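Local coordinates for Uly1 (Catenovulum maritimum, PDB 7DRQ), which is a calcium-binding ulvan lyase of polysaccharide lyase family 24, probably cleaving the marine algal polysaccharide ulvan by beta-elimination, at residues H195-R200 against W240-S245; D291-A296 against A325-P330; Y457-E462 against R470-Q475. All coordinates share one frame; numbering follows the deposited sequence.

Interaction 1: H195-R200 against W240-S245; sequences HGQFSR and WSHFKS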
loop_
_atom_site.group_PDB
_atom_site.type_symbol
_atom_site.label_atom_id
_atom_site.label_comp_id
_atom_site.label_asym_id
_atom_site.label_seq_id
_atom_site.Cartn_x
_atom_site.Cartn_y
_atom_site.Cartn_z
ATOM N N HIS A 195 -12.150 -16.005 12.434
ATOM C CA HIS A 195 -11.264 -16.497 11.381
ATOM C C HIS A 195 -11.814 -16.186 9.994
ATOM O O HIS A 195 -11.057 -15.815 9.094
ATOM C CB HIS A 195 -11.024 -17.997 11.530
ATOM C CG HIS A 195 -10.000 -18.536 10.579
ATOM N ND1 HIS A 195 -10.335 -19.098 9.364
ATOM C CD2 HIS A 195 -8.652 -18.596 10.664
ATOM C CE1 HIS A 195 -9.234 -19.477 8.739
ATOM N NE2 HIS A 195 -8.199 -19.188 9.510
ATOM N N GLY A 196 -13.131 -16.319 9.804
ATOM C CA GLY A 196 -13.714 -15.958 8.519
ATOM C C GLY A 196 -13.388 -14.529 8.123
ATOM O O GLY A 196 -13.070 -14.248 6.962
ATOM N N GLN A 197 -13.429 -13.612 9.094
ATOM C CA GLN A 197 -13.232 -12.190 8.810
ATOM C C GLN A 197 -11.760 -11.822 8.669
ATOM O O GLN A 197 -11.422 -10.939 7.870
ATOM C CB GLN A 197 -13.870 -11.330 9.915
ATOM C CG GLN A 197 -13.750 -9.826 9.674
ATOM C CD GLN A 197 -14.390 -8.957 10.751
ATOM O OE1 GLN A 197 -14.301 -7.724 10.690
ATOM N NE2 GLN A 197 -15.030 -9.583 11.743
ATOM N N PHE A 198 -10.868 -12.468 9.416
ATOM C CA PHE A 198 -9.497 -11.976 9.502
ATOM C C PHE A 198 -8.459 -12.884 8.858
ATOM O O PHE A 198 -7.265 -12.579 8.935
ATOM C CB PHE A 198 -9.149 -11.711 10.967
ATOM C CG PHE A 198 -9.912 -10.565 11.536
ATOM C CD1 PHE A 198 -9.619 -9.268 11.141
ATOM C CD2 PHE A 198 -10.966 -10.780 12.415
ATOM C CE1 PHE A 198 -10.343 -8.206 11.634
ATOM C CE2 PHE A 198 -11.692 -9.725 12.911
ATOM C CZ PHE A 198 -11.391 -8.441 12.528
ATOM N N SER A 199 -8.868 -13.966 8.208
ATOM C CA SER A 199 -7.931 -14.820 7.501
ATOM C C SER A 199 -7.850 -14.423 6.028
ATOM O O SER A 199 -8.730 -13.744 5.489
ATOM C CB SER A 199 -8.336 -16.289 7.620
ATOM O OG SER A 199 -9.599 -16.477 7.031
ATOM N N ARG A 200 -6.759 -14.854 5.390
ATOM C CA ARG A 200 -6.506 -14.627 3.967
ATOM C C ARG A 200 -6.451 -13.139 3.615
ATOM O O ARG A 200 -6.889 -12.730 2.538
ATOM C CB ARG A 200 -7.540 -15.349 3.096
ATOM C CG ARG A 200 -7.494 -16.860 3.241
ATOM C CD ARG A 200 -8.364 -17.532 2.177
ATOM N NE ARG A 200 -7.951 -18.910 1.918
ATOM C CZ ARG A 200 -8.485 -19.968 2.521
ATOM N NH1 ARG A 200 -9.442 -19.797 3.417
ATOM N NH2 ARG A 200 -8.060 -21.196 2.235
ATOM N N TRP A 240 -12.673 -1.386 16.052
ATOM C CA TRP A 240 -13.028 -1.189 14.658
ATOM C C TRP A 240 -14.343 -1.882 14.337
ATOM O O TRP A 240 -14.741 -2.846 14.992
ATOM C CB TRP A 240 -11.937 -1.734 13.740
ATOM C CG TRP A 240 -10.635 -1.021 13.904
ATOM C CD1 TRP A 240 -9.780 -1.097 14.977
ATOM C CD2 TRP A 240 -10.033 -0.121 12.973
ATOM N NE1 TRP A 240 -8.684 -0.297 14.759
ATOM C CE2 TRP A 240 -8.816 0.313 13.540
ATOM C CE3 TRP A 240 -10.406 0.365 11.716
ATOM C CZ2 TRP A 240 -7.960 1.211 12.888
ATOM C CZ3 TRP A 240 -9.550 1.253 11.059
ATOM C CH2 TRP A 240 -8.349 1.671 11.655
ATOM N N SER A 241 -15.013 -1.364 13.316
ATOM C CA SER A 241 -16.200 -2.012 12.790
ATOM C C SER A 241 -15.830 -3.314 12.072
ATOM O O SER A 241 -14.660 -3.594 11.773
ATOM C CB SER A 241 -16.935 -1.066 11.843
ATOM O OG SER A 241 -16.127 -0.769 10.714
ATOM N N HIS A 242 -16.856 -4.119 11.801
ATOM C CA HIS A 242 -16.692 -5.338 11.017
ATOM C C HIS A 242 -16.297 -4.989 9.591
ATOM O O HIS A 242 -16.830 -4.044 9.006
ATOM C CB HIS A 242 -18.008 -6.125 11.020
ATOM C CG HIS A 242 -17.899 -7.522 10.486
ATOM N ND1 HIS A 242 -17.569 -7.802 9.178
ATOM C CD2 HIS A 242 -18.135 -8.718 11.080
ATOM C CE1 HIS A 242 -17.570 -9.113 8.996
ATOM N NE2 HIS A 242 -17.927 -9.692 10.130
ATOM N N PHE A 243 -15.350 -5.749 9.035
ATOM C CA PHE A 243 -14.956 -5.560 7.641
ATOM C C PHE A 243 -16.178 -5.629 6.731
ATOM O O PHE A 243 -17.061 -6.473 6.912
ATOM C CB PHE A 243 -13.948 -6.631 7.216
ATOM C CG PHE A 243 -12.504 -6.226 7.371
ATOM C CD1 PHE A 243 -12.037 -5.017 6.863
ATOM C CD2 PHE A 243 -11.614 -7.071 8.010
ATOM C CE1 PHE A 243 -10.701 -4.666 6.995
ATOM C CE2 PHE A 243 -10.279 -6.728 8.159
ATOM C CZ PHE A 243 -9.819 -5.520 7.650
ATOM N N LYS A 244 -16.219 -4.741 5.745
ATOM C CA LYS A 244 -17.298 -4.675 4.773
ATOM C C LYS A 244 -16.724 -4.911 3.382
ATOM O O LYS A 244 -15.679 -4.359 3.035
ATOM C CB LYS A 244 -17.996 -3.308 4.845
ATOM C CG LYS A 244 -19.098 -3.104 3.812
ATOM C CD LYS A 244 -19.899 -1.844 4.083
ATOM C CE LYS A 244 -20.805 -2.025 5.291
ATOM N NZ LYS A 244 -21.774 -3.140 5.082
ATOM N N SER A 245 -17.402 -5.729 2.578
ATOM C CA SER A 245 -16.896 -6.080 1.256
ATOM C C SER A 245 -17.231 -5.006 0.229
ATOM O O SER A 245 -18.404 -4.660 0.037
ATOM C CB SER A 245 -17.508 -7.409 0.802
ATOM O OG SER A 245 -17.169 -8.429 1.706
HETATM O O HOH W 1 -12.630 -5.471 11.361
#

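Interaction 2: D291-A296 against A325-P330; sequences DGMFYA and ALVMRP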
loop_
_atom_site.group_PDB
_atom_site.type_symbol
_atom_site.label_atom_id
_atom_site.label_comp_id
_atom_site.label_asym_id
_atom_site.label_seq_id
_atom_site.Cartn_x
_atom_site.Cartn_y
_atom_site.Cartn_z
ATOM N N ASP A 291 -6.989 -7.333 -16.459
ATOM C CA ASP A 291 -7.706 -6.730 -17.575
ATOM C C ASP A 291 -8.546 -5.582 -17.036
ATOM O O ASP A 291 -8.846 -5.511 -15.842
ATOM C CB ASP A 291 -8.605 -7.758 -18.311
ATOM C CG ASP A 291 -9.844 -8.144 -17.502
ATOM O OD1 ASP A 291 -10.881 -7.468 -17.654
ATOM O OD2 ASP A 291 -9.780 -9.125 -16.720
ATOM N N GLY A 292 -8.923 -4.680 -17.933
ATOM C CA GLY A 292 -9.846 -3.622 -17.599
ATOM C C GLY A 292 -9.258 -2.538 -16.718
ATOM O O GLY A 292 -8.110 -2.637 -16.261
HETATM N N MSE A 293 -10.034 -1.495 -16.492
HETATM C CA MSE A 293 -9.683 -0.435 -15.556
HETATM C C MSE A 293 -10.997 0.081 -14.977
HETATM O O MSE A 293 -11.946 0.362 -15.714
HETATM C CB MSE A 293 -8.886 0.667 -16.253
HETATM C CG MSE A 293 -8.397 1.748 -15.331
HETATM SE SE MSE A 293 -7.235 2.979 -16.354
HETATM C CE MSE A 293 -5.706 1.839 -16.673
ATOM N N PHE A 294 -11.062 0.209 -13.657
ATOM C CA PHE A 294 -12.343 0.400 -12.987
ATOM C C PHE A 294 -12.219 1.458 -11.898
ATOM O O PHE A 294 -11.147 1.667 -11.328
ATOM C CB PHE A 294 -12.836 -0.926 -12.393
ATOM C CG PHE A 294 -12.869 -2.058 -13.384
ATOM C CD1 PHE A 294 -13.993 -2.293 -14.157
ATOM C CD2 PHE A 294 -11.749 -2.872 -13.568
ATOM C CE1 PHE A 294 -14.015 -3.336 -15.093
ATOM C CE2 PHE A 294 -11.763 -3.899 -14.492
ATOM C CZ PHE A 294 -12.904 -4.139 -15.251
ATOM N N TYR A 295 -13.351 2.097 -11.582
ATOM C CA TYR A 295 -13.360 3.176 -10.602
ATOM C C TYR A 295 -14.770 3.338 -10.059
ATOM O O TYR A 295 -15.745 3.246 -10.812
ATOM C CB TYR A 295 -12.879 4.491 -11.231
ATOM C CG TYR A 295 -13.233 5.768 -10.484
ATOM C CD1 TYR A 295 -12.493 6.177 -9.379
ATOM C CD2 TYR A 295 -14.251 6.599 -10.936
ATOM C CE1 TYR A 295 -12.781 7.365 -8.720
ATOM C CE2 TYR A 295 -14.571 7.775 -10.275
ATOM C CZ TYR A 295 -13.831 8.152 -9.167
ATOM O OH TYR A 295 -14.120 9.333 -8.532
ATOM N N ALA A 296 -14.871 3.581 -8.757
ATOM C CA ALA A 296 -16.153 3.900 -8.149
ATOM C C ALA A 296 -15.899 4.796 -6.949
ATOM O O ALA A 296 -14.797 4.812 -6.395
ATOM C CB ALA A 296 -16.917 2.637 -7.729
ATOM N N ALA A 325 -18.328 -0.641 -12.990
ATOM C CA ALA A 325 -17.405 0.422 -12.608
ATOM C C ALA A 325 -16.360 0.701 -13.686
ATOM O O ALA A 325 -15.362 1.367 -13.420
ATOM C CB ALA A 325 -16.730 0.068 -11.281
ATOM N N LEU A 326 -16.582 0.214 -14.905
ATOM C CA LEU A 326 -15.609 0.379 -15.986
ATOM C C LEU A 326 -15.302 1.848 -16.277
ATOM O O LEU A 326 -16.200 2.691 -16.292
ATOM C CB LEU A 326 -16.159 -0.275 -17.254
ATOM C CG LEU A 326 -15.254 -0.239 -18.484
ATOM C CD1 LEU A 326 -14.070 -1.193 -18.294
ATOM C CD2 LEU A 326 -16.063 -0.613 -19.730
ATOM N N VAL A 327 -14.021 2.154 -16.537
ATOM C CA VAL A 327 -13.655 3.450 -17.117
ATOM C C VAL A 327 -12.912 3.290 -18.450
ATOM O O VAL A 327 -12.982 4.175 -19.312
ATOM C CB VAL A 327 -12.812 4.309 -16.141
ATOM C CG1 VAL A 327 -13.602 4.638 -14.871
ATOM C CG2 VAL A 327 -11.483 3.630 -15.799
HETATM N N MSE A 328 -12.201 2.179 -18.638
HETATM C CA MSE A 328 -11.316 2.023 -19.816
HETATM C C MSE A 328 -10.915 0.562 -19.988
HETATM O O MSE A 328 -10.832 -0.170 -19.009
HETATM C CB MSE A 328 -10.072 2.927 -19.669
HETATM C CG MSE A 328 -9.313 3.284 -20.976
HETATM SE SE MSE A 328 -7.876 2.055 -21.496
HETATM C CE MSE A 328 -6.937 1.937 -19.697
ATOM N N ARG A 329 -10.695 0.118 -21.223
ATOM C CA ARG A 329 -10.242 -1.253 -21.451
ATOM C C ARG A 329 -8.808 -1.188 -21.930
ATOM O O ARG A 329 -8.577 -0.891 -23.107
ATOM C CB ARG A 329 -11.115 -1.956 -22.494
ATOM C CG ARG A 329 -12.592 -2.052 -22.147
ATOM C CD ARG A 329 -12.885 -3.299 -21.342
ATOM N NE ARG A 329 -14.324 -3.530 -21.299
ATOM C CZ ARG A 329 -14.939 -4.239 -20.359
ATOM N NH1 ARG A 329 -14.239 -4.794 -19.377
ATOM N NH2 ARG A 329 -16.260 -4.375 -20.401
ATOM N N PRO A 330 -7.804 -1.461 -21.088
ATOM C CA PRO A 330 -6.404 -1.297 -21.554
ATOM C C PRO A 330 -6.017 -2.240 -22.687
ATOM O O PRO A 330 -5.060 -1.948 -23.423
ATOM C CB PRO A 330 -5.568 -1.574 -20.295
ATOM C CG PRO A 330 -6.498 -1.389 -19.146
ATOM C CD PRO A 330 -7.888 -1.715 -19.642
HETATM O O HOH W 2 -11.525 -5.816 -19.646
#

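Interaction 3: Y457-E462 against R470-Q475; sequences YYYLLE and RTTYLQ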
loop_
_atom_site.group_PDB
_atom_site.type_symbol
_atom_site.label_atom_id
_atom_site.label_comp_id
_atom_site.label_asym_id
_atom_site.label_seq_id
_atom_site.Cartn_x
_atom_site.Cartn_y
_atom_site.Cartn_z
ATOM N N TYR A 457 6.302 14.263 1.793
ATOM C CA TYR A 457 7.133 13.521 2.732
ATOM C C TYR A 457 7.662 12.320 1.971
ATOM O O TYR A 457 6.900 11.412 1.625
ATOM C CB TYR A 457 6.324 13.111 3.968
ATOM C CG TYR A 457 5.903 14.315 4.780
ATOM C CD1 TYR A 457 4.832 15.113 4.376
ATOM C CD2 TYR A 457 6.609 14.689 5.926
ATOM C CE1 TYR A 457 4.461 16.235 5.100
ATOM C CE2 TYR A 457 6.250 15.824 6.654
ATOM C CZ TYR A 457 5.174 16.588 6.236
ATOM O OH TYR A 457 4.807 17.708 6.955
ATOM N N TYR A 458 8.957 12.344 1.654
ATOM C CA TYR A 458 9.571 11.324 0.806
ATOM C C TYR A 458 10.436 10.444 1.692
ATOM O O TYR A 458 11.433 10.908 2.247
ATOM C CB TYR A 458 10.398 11.973 -0.308
ATOM C CG TYR A 458 10.461 11.189 -1.596
ATOM C CD1 TYR A 458 9.906 9.920 -1.701
ATOM C CD2 TYR A 458 11.099 11.730 -2.718
ATOM C CE1 TYR A 458 9.962 9.220 -2.895
ATOM C CE2 TYR A 458 11.164 11.040 -3.904
ATOM C CZ TYR A 458 10.608 9.788 -3.994
ATOM O OH TYR A 458 10.687 9.127 -5.198
ATOM N N TYR A 459 10.057 9.183 1.796
ATOM C CA TYR A 459 10.698 8.209 2.678
ATOM C C TYR A 459 11.566 7.346 1.773
ATOM O O TYR A 459 11.046 6.616 0.923
ATOM C CB TYR A 459 9.607 7.427 3.413
ATOM C CG TYR A 459 10.024 6.459 4.500
ATOM C CD1 TYR A 459 11.329 6.385 4.968
ATOM C CD2 TYR A 459 9.077 5.602 5.057
ATOM C CE1 TYR A 459 11.684 5.477 5.975
ATOM C CE2 TYR A 459 9.413 4.706 6.048
ATOM C CZ TYR A 459 10.712 4.634 6.502
ATOM O OH TYR A 459 10.995 3.714 7.494
ATOM N N LEU A 460 12.878 7.437 1.938
ATOM C CA LEU A 460 13.810 7.063 0.882
ATOM C C LEU A 460 14.860 6.065 1.356
ATOM O O LEU A 460 15.373 6.186 2.466
ATOM C CB LEU A 460 14.521 8.317 0.359
ATOM C CG LEU A 460 13.637 9.310 -0.387
ATOM C CD1 LEU A 460 14.214 10.720 -0.294
ATOM C CD2 LEU A 460 13.469 8.889 -1.853
ATOM N N LEU A 461 15.192 5.103 0.495
ATOM C CA LEU A 461 16.310 4.183 0.703
ATOM C C LEU A 461 17.533 4.710 -0.048
ATOM O O LEU A 461 17.475 4.916 -1.265
ATOM C CB LEU A 461 15.956 2.781 0.207
ATOM C CG LEU A 461 17.073 1.728 0.180
ATOM C CD1 LEU A 461 17.492 1.360 1.573
ATOM C CD2 LEU A 461 16.590 0.478 -0.562
ATOM N N GLU A 462 18.636 4.920 0.667
ATOM C CA GLU A 462 19.831 5.452 0.014
ATOM C C GLU A 462 20.484 4.386 -0.853
ATOM O O GLU A 462 20.584 3.220 -0.464
ATOM C CB GLU A 462 20.831 5.979 1.048
ATOM C CG GLU A 462 22.107 6.596 0.421
ATOM C CD GLU A 462 22.929 7.397 1.441
ATOM O OE1 GLU A 462 23.118 6.909 2.576
ATOM O OE2 GLU A 462 23.372 8.525 1.111
ATOM N N ARG A 470 20.720 -1.187 5.603
ATOM C CA ARG A 470 20.876 -0.038 4.721
ATOM C C ARG A 470 20.365 1.216 5.409
ATOM O O ARG A 470 19.765 1.168 6.490
ATOM C CB ARG A 470 20.133 -0.247 3.396
ATOM C CG ARG A 470 20.447 -1.563 2.708
ATOM C CD ARG A 470 21.652 -1.441 1.816
ATOM N NE ARG A 470 22.128 -2.726 1.307
ATOM C CZ ARG A 470 22.043 -3.110 0.035
ATOM N NH1 ARG A 470 21.483 -2.316 -0.873
ATOM N NH2 ARG A 470 22.536 -4.282 -0.334
ATOM N N THR A 471 20.572 2.351 4.750
ATOM C CA THR A 471 20.282 3.657 5.328
ATOM C C THR A 471 19.056 4.258 4.656
ATOM O O THR A 471 18.969 4.282 3.424
ATOM C CB THR A 471 21.484 4.596 5.180
ATOM O OG1 THR A 471 22.585 4.070 5.936
ATOM C CG2 THR A 471 21.143 5.986 5.707
ATOM N N THR A 472 18.118 4.750 5.467
ATOM C CA THR A 472 16.937 5.425 4.962
ATOM C C THR A 472 16.906 6.861 5.457
ATOM O O THR A 472 17.456 7.194 6.513
ATOM C CB THR A 472 15.633 4.721 5.390
ATOM O OG1 THR A 472 15.619 4.625 6.811
ATOM C CG2 THR A 472 15.568 3.329 4.799
ATOM N N TYR A 473 16.235 7.701 4.677
ATOM C CA TYR A 473 16.109 9.118 4.943
ATOM C C TYR A 473 14.654 9.524 4.801
ATOM O O TYR A 473 13.878 8.886 4.087
ATOM C CB TYR A 473 16.937 9.956 3.965
ATOM C CG TYR A 473 18.393 9.994 4.335
ATOM C CD1 TYR A 473 19.255 8.998 3.920
ATOM C CD2 TYR A 473 18.894 11.016 5.127
ATOM C CE1 TYR A 473 20.596 9.022 4.273
ATOM C CE2 TYR A 473 20.226 11.049 5.485
ATOM C CZ TYR A 473 21.067 10.051 5.057
ATOM O OH TYR A 473 22.403 10.086 5.415
ATOM N N LEU A 474 14.314 10.621 5.464
ATOM C CA LEU A 474 13.068 11.333 5.238
ATOM C C LEU A 474 13.380 12.700 4.652
ATOM O O LEU A 474 14.181 13.454 5.223
ATOM C CB LEU A 474 12.288 11.508 6.542
ATOM C CG LEU A 474 11.141 12.531 6.490
ATOM C CD1 LEU A 474 10.041 12.072 5.524
ATOM C CD2 LEU A 474 10.555 12.779 7.896
ATOM N N GLN A 475 12.743 13.033 3.532
ATOM C CA GLN A 475 12.804 14.387 2.995
ATOM C C GLN A 475 11.436 15.047 3.103
ATOM O O GLN A 475 10.404 14.404 2.880
ATOM C CB GLN A 475 13.278 14.407 1.541
ATOM C CG GLN A 475 14.758 14.060 1.380
ATOM C CD GLN A 475 15.271 14.323 -0.018
ATOM O OE1 GLN A 475 14.505 14.664 -0.924
ATOM N NE2 GLN A 475 16.579 14.155 -0.206
HETATM O O HOH W 3 13.664 2.982 7.812
HETATM O O HOH W 4 21.964 2.438 2.022
HETATM O O HOH W 5 24.042 8.156 4.799
HETATM O O HOH W 6 21.226 0.628 -1.230
#

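Interaction 1: H195-R200 against W240-S245
The side-chain amide of Q197 lies nearly flat over one face of the H242 imidazole, the two planes 17° apart, while its oxygen takes a hydrogen bond from the backbone of F243. That bond is short, 2.8 Å from F243 N to Q197 OE1, and almost straight at the hydrogen, although the N-H arrives from above the plane of the amide carbonyl. A fully extended chain, with CG anti to the backbone N (chi1 -178°), carries the amide this far. One water donates to Q197 OE1 (2.9 Å) and to S241 O (2.8 Å), giving the amide oxygen two donors.

The close packing lies beside this polar link. Q197 CG sits over the centre of the F198 ring and at the edge of the F243 ring, and F198 CE1 meets F243 CE2 at 3.8 Å with the ring planes inclined at 55°. F198 also leans on M189 and F148, and F243 on L216 and V229. Strand 239-245 is the last of an antiparallel four-stranded sheet, consistent with one blade of a beta-propeller, and helix 195-198 leads into the first strand of that sheet, 201-208; the contact joins the entrance of the blade to its last strand, where that strand is interrupted.

The outer side of the contact, which buries a modest 207 Å², is formed by H242, exposed and touching a neighbouring molecule in the crystal. Q197 NE2 lies toward its rim, 3.3 Å from H242 CD2. The ring is kept from turning: H242 ND1 donates to F243 O (2.7 Å) close to the imidazole plane.

Interaction 2: D291-A296 against A325-P330
The carbonyl of M293 serves two successive amides of the opposing strand: V327 N donates to M293 O in a nearly straight bond of 2.9 Å, and M328 N adds a weak one at 3.5 Å. With V327 near-helical, this resembles a classic beta bulge in the weakly bonded strand 326-328, which attaches roughly antiparallel to strand 290-298 of a five-stranded sheet; P330 has its side chain about 6 Å from that of the calcium-binding F287. A325 O accepts from Y295 N at 2.8 Å and receives a CA-H...O contact from F294. G292 O is satisfied from the other flank by Q278 NE2, and the phenol of Y295 by R274.

With chi1 at -176°, M293 swings CG away from its own N and onto V327 CG2, 3.6 Å off. Beyond it the methyl ends of M293 and M328, both selenomethionine, press tightly together, CE to CE 3.3 Å. V327 CG1 lies against Y295 CB, and the F294 ring crosses L326, whose CD1 lies over one face of the R329 guanidinium, toward its rim.

At the G292 end a water donates to D291 OD1 (2.7 Å) and accepts from R329 NH1 (2.9 Å). R329 NH2 forms a salt bridge with D323, and D291 OD1 one with R279. The carboxylates of D291 and D323 probably offset the repulsion between the neighbouring R329 and R279, the water relaying D291 to R329.

Interaction 3: Y457-E462 against R470-Q475
The Y473 ring turns its edge to E462, with CE1 3.7 Å from E462 OE1 and the carboxylate plane 77° from that of the ring. A water, also in the ring plane, joins E462 OE1 to Y473 OH, while E462 OE2 is bound by Q442. The Y459 ring likewise presents an edge, its CD1 lying 3.7 Å from Y473 O; a second water links Y459 OH with T472 OG1, and Y459 OH is also hydrogen-bonded to T63 O. The edge of the Y457 ring faces L474 CD1, and L460 CD2 covers the centre of one face of the Y458 ring.

Between these groups the backbones form a regular antiparallel ladder. Y458 and Q475 exchange two hydrogen bonds, L460 and Y473 two more, and E462 N donates to T471 O, each of the five 2.8 Å long. On the face that carries Y458 and L460, L460 CD1 packs on Q475 CD at 3.8 Å. CG of Q475 is anti to the carbonyl carbon (chi1 -71°), and the extended chain beyond it brings NE2 to E7 OE1. Loss of this amide to an alanine here would probably leave E7 without that donor and open a gap beside L460 and F444.

The two strands form a beta hairpin at the centre of a four-stranded sheet whose outer strands are 444-452 and the N-terminal 3-15. A sheet in which the N-terminal strand completes the C-terminal hairpin is the "Velcro" closure of a circular beta-propeller.

Overall arrangement
Following the chain from the N terminus, strand 3-15 is set aside until the C-terminal hairpin reaches it. Interaction 1 then closes a loop of 39 residues holding the first three strands of its sheet and just the start of the fourth. Interaction 2 closes a second loop of 28 residues, mostly without regular structure, and returns the chain to strand 290-298 of the following sheet. Interaction 3 spans a hairpin turn of seven residues. The three loops follow one another, neither nesting nor crossing. Interactions 1 and 2 have centres 26 Å apart, whereas interaction 3 lies across the chain's centre from both, in the sheet where the two termini meet to close the ring.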